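Long-range contact in Tautomerase_3 domain-containing protein (Corynebacterium halotolerans YIM 70093 = DSM 44683, PDB 7M58), which belongs to the cis-3-chloroacrylic acid dehalogenase family of the tautomerase superfamily and probably acts as a hydrolytic dehalogenase or related enzyme: residues 82-86 / 100-104. Numbering follows the deposited sequence.
Sequences LEQIT and VWVYV
Val-102 faces Leu-82, Ile-85 and Thr-86, and the tight part of this helix-on-strand contact is built round its two methyls. CG2, lying beside its own backbone N (CG1 being anti, chi1 -167°), meets Ile-85 CG2 at 3.6 Å, the Ile-85 side chain lying roughly perpendicular to that of Val-102, and also lies 3.4 Å from Thr-86 OG1. Leu-82 and Val-102 lie alongside each other, pointing opposite ways, with Leu-82 CD2 3.7 Å from Val-102 CB. Packing is looser at the Val-104 end, where Val-104 CG2 comes no nearer than 4.0 Å to Leu-82 CG. The Val-100 end is close, but made by a methyl on a carbonyl oxygen: Thr-86 CG2 rests 3.4 Å from Val-100 O. Glu-83 lies on the helix face turned from the strand and is exposed to solvent. Segments 82-86 and 100-104 run roughly antiparallel (151°); they belong to helix 75-92 and strand 100-107, the second half of a beta-alpha-beta crossover from strand 63-70. The strand's other face carries Trp-101 and Tyr-103, and Tyr-103 OH hydrogen-bonds Glu-114 of a second subunit. No hydrogen bond links helix to strand. The Thr-86 hydroxyl instead turns back to Leu-82 O, 3.0 Å from OG1 and 37° above the carbonyl plane; that oxygen also accepts from Thr-86 N. With its one polar side chain at the interface satisfied within the helix, the contact relies on apolar packing.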
ATOM      1  N   LEU A  82      -8.722  14.119  -6.826  1.00 30.45           N
ATOM      2  CA  LEU A  82      -7.551  14.453  -6.023  1.00 30.74           C
ATOM      3  C   LEU A  82      -7.675  15.845  -5.428  1.00 31.69           C
ATOM      4  O   LEU A  82      -7.471  16.036  -4.226  1.00 26.86           O
ATOM      5  CB  LEU A  82      -6.275  14.354  -6.857  1.00 31.62           C
ATOM      6  CG  LEU A  82      -5.582  12.996  -6.982  1.00 30.60           C
ATOM      7  CD1 LEU A  82      -4.849  12.918  -8.279  1.00 29.60           C
ATOM      8  CD2 LEU A  82      -4.598  12.829  -5.832  1.00 33.32           C
ATOM      9  N   GLU A  83      -7.994  16.837  -6.259  1.00 32.14           N
ATOM     10  CA  GLU A  83      -8.074  18.202  -5.760  1.00 30.56           C
ATOM     11  C   GLU A  83      -9.163  18.341  -4.707  1.00 32.00           C
ATOM     12  O   GLU A  83      -8.992  19.049  -3.706  1.00 30.65           O
ATOM     13  CB  GLU A  83      -8.315  19.150  -6.920  1.00 30.16           C
ATOM     14  CG  GLU A  83      -7.197  19.141  -7.936  1.00 35.17           C
ATOM     15  CD  GLU A  83      -7.366  20.212  -9.009  1.00 45.98           C
ATOM     16  OE1 GLU A  83      -8.490  20.361  -9.544  1.00 50.55           O
ATOM     17  OE2 GLU A  83      -6.377  20.917  -9.305  1.00 51.49           O
ATOM     18  N   GLN A  84     -10.279  17.648  -4.894  1.00 29.19           N
ATOM     19  CA  GLN A  84     -11.368  17.780  -3.943  1.00 33.52           C
ATOM     20  C   GLN A  84     -11.072  17.050  -2.632  1.00 35.37           C
ATOM     21  O   GLN A  84     -11.519  17.499  -1.563  1.00 30.85           O
ATOM     22  CB  GLN A  84     -12.644  17.277  -4.593  1.00 35.59           C
ATOM     23  CG  GLN A  84     -13.140  18.225  -5.683  1.00 35.68           C
ATOM     24  CD  GLN A  84     -14.623  18.056  -5.982  1.00 44.78           C
ATOM     25  OE1 GLN A  84     -15.365  17.437  -5.210  1.00 44.98           O
ATOM     26  NE2 GLN A  84     -15.046  18.538  -7.150  1.00 43.54           N
ATOM     27  N   ILE A  85     -10.331  15.936  -2.685  1.00 28.23           N
ATOM     28  CA  ILE A  85      -9.937  15.252  -1.456  1.00 32.13           C
ATOM     29  C   ILE A  85      -8.979  16.116  -0.651  1.00 28.59           C
ATOM     30  O   ILE A  85      -9.146  16.299   0.559  1.00 29.31           O
ATOM     31  CB  ILE A  85      -9.321  13.879  -1.777  1.00 32.63           C
ATOM     32  CG1 ILE A  85     -10.426  12.918  -2.211  1.00 32.35           C
ATOM     33  CG2 ILE A  85      -8.571  13.329  -0.576  1.00 24.16           C
ATOM     34  CD1 ILE A  85      -9.915  11.647  -2.868  1.00 23.46           C
ATOM     35  N   THR A  86      -7.954  16.660  -1.307  1.00 29.12           N
ATOM     36  CA  THR A  86      -7.036  17.570  -0.630  1.00 33.43           C
ATOM     37  C   THR A  86      -7.797  18.732  -0.022  1.00 32.32           C
ATOM     38  O   THR A  86      -7.540  19.117   1.121  1.00 33.57           O
ATOM     39  CB  THR A  86      -5.949  18.081  -1.594  1.00 35.76           C
ATOM     40  OG1 THR A  86      -5.357  16.967  -2.285  1.00 44.50           O
ATOM     41  CG2 THR A  86      -4.872  18.877  -0.868  1.00 39.87           C
ATOM     42  N   VAL A 100      -2.361  17.733   3.568  1.00 32.18           N
ATOM     43  CA  VAL A 100      -3.132  16.549   3.200  1.00 28.45           C
ATOM     44  C   VAL A 100      -2.577  16.084   1.864  1.00 26.00           C
ATOM     45  O   VAL A 100      -2.864  16.677   0.824  1.00 28.62           O
ATOM     46  CB  VAL A 100      -4.641  16.814   3.114  1.00 30.51           C
ATOM     47  CG1 VAL A 100      -5.377  15.528   2.743  1.00 28.65           C
ATOM     48  CG2 VAL A 100      -5.189  17.400   4.420  1.00 28.18           C
ATOM     49  N   TRP A 101      -1.771  15.030   1.891  1.00 25.71           N
ATOM     50  CA  TRP A 101      -1.154  14.471   0.697  1.00 24.98           C
ATOM     51  C   TRP A 101      -1.954  13.270   0.212  1.00 29.67           C
ATOM     52  O   TRP A 101      -2.222  12.349   0.993  1.00 33.29           O
ATOM     53  CB  TRP A 101       0.274  14.042   1.001  1.00 25.93           C
ATOM     54  CG  TRP A 101       1.178  15.165   1.240  1.00 27.87           C
ATOM     55  CD1 TRP A 101       0.834  16.445   1.547  1.00 28.15           C
ATOM     56  CD2 TRP A 101       2.606  15.130   1.181  1.00 27.84           C
ATOM     57  NE1 TRP A 101       1.964  17.214   1.686  1.00 29.27           N
ATOM     58  CE2 TRP A 101       3.065  16.427   1.472  1.00 25.18           C
ATOM     59  CE3 TRP A 101       3.540  14.123   0.922  1.00 28.62           C
ATOM     60  CZ2 TRP A 101       4.406  16.741   1.506  1.00 24.71           C
ATOM     61  CZ3 TRP A 101       4.866  14.437   0.951  1.00 29.35           C
ATOM     62  CH2 TRP A 101       5.292  15.737   1.229  1.00 29.88           C
ATOM     63  N   VAL A 102      -2.282  13.249  -1.078  1.00 22.75           N
ATOM     64  CA  VAL A 102      -3.152  12.217  -1.646  1.00 28.31           C
ATOM     65  C   VAL A 102      -2.449  11.544  -2.827  1.00 32.14           C
ATOM     66  O   VAL A 102      -1.939  12.226  -3.726  1.00 28.52           O
ATOM     67  CB  VAL A 102      -4.509  12.802  -2.096  1.00 31.67           C
ATOM     68  CG1 VAL A 102      -5.510  11.692  -2.370  1.00 27.80           C
ATOM     69  CG2 VAL A 102      -5.048  13.775  -1.059  1.00 25.97           C
ATOM     70  N   TYR A 103      -2.429  10.206  -2.825  1.00 31.59           N
ATOM     71  CA  TYR A 103      -1.924   9.396  -3.927  1.00 25.33           C
ATOM     72  C   TYR A 103      -3.036   8.500  -4.456  1.00 25.32           C
ATOM     73  O   TYR A 103      -3.768   7.871  -3.682  1.00 26.77           O
ATOM     74  CB  TYR A 103      -0.791   8.482  -3.509  1.00 28.56           C
ATOM     75  CG  TYR A 103       0.534   9.110  -3.228  1.00 32.09           C
ATOM     76  CD1 TYR A 103       0.671  10.473  -3.063  1.00 28.91           C
ATOM     77  CD2 TYR A 103       1.650   8.313  -3.073  1.00 33.93           C
ATOM     78  CE1 TYR A 103       1.889  11.024  -2.779  1.00 26.51           C
ATOM     79  CE2 TYR A 103       2.863   8.843  -2.794  1.00 33.71           C
ATOM     80  CZ  TYR A 103       2.988  10.203  -2.652  1.00 35.26           C
ATOM     81  OH  TYR A 103       4.235  10.722  -2.373  1.00 38.82           O
ATOM     82  N   VAL A 104      -3.125   8.379  -5.768  1.00 24.39           N
ATOM     83  CA  VAL A 104      -4.112   7.506  -6.396  1.00 29.46           C
ATOM     84  C   VAL A 104      -3.389   6.417  -7.174  1.00 25.34           C
ATOM     85  O   VAL A 104      -2.680   6.707  -8.153  1.00 25.35           O
ATOM     86  CB  VAL A 104      -5.076   8.297  -7.289  1.00 26.12           C
ATOM     87  CG1 VAL A 104      -5.812   7.378  -8.258  1.00 30.91           C
ATOM     88  CG2 VAL A 104      -6.064   9.024  -6.417  1.00 25.88           C
TER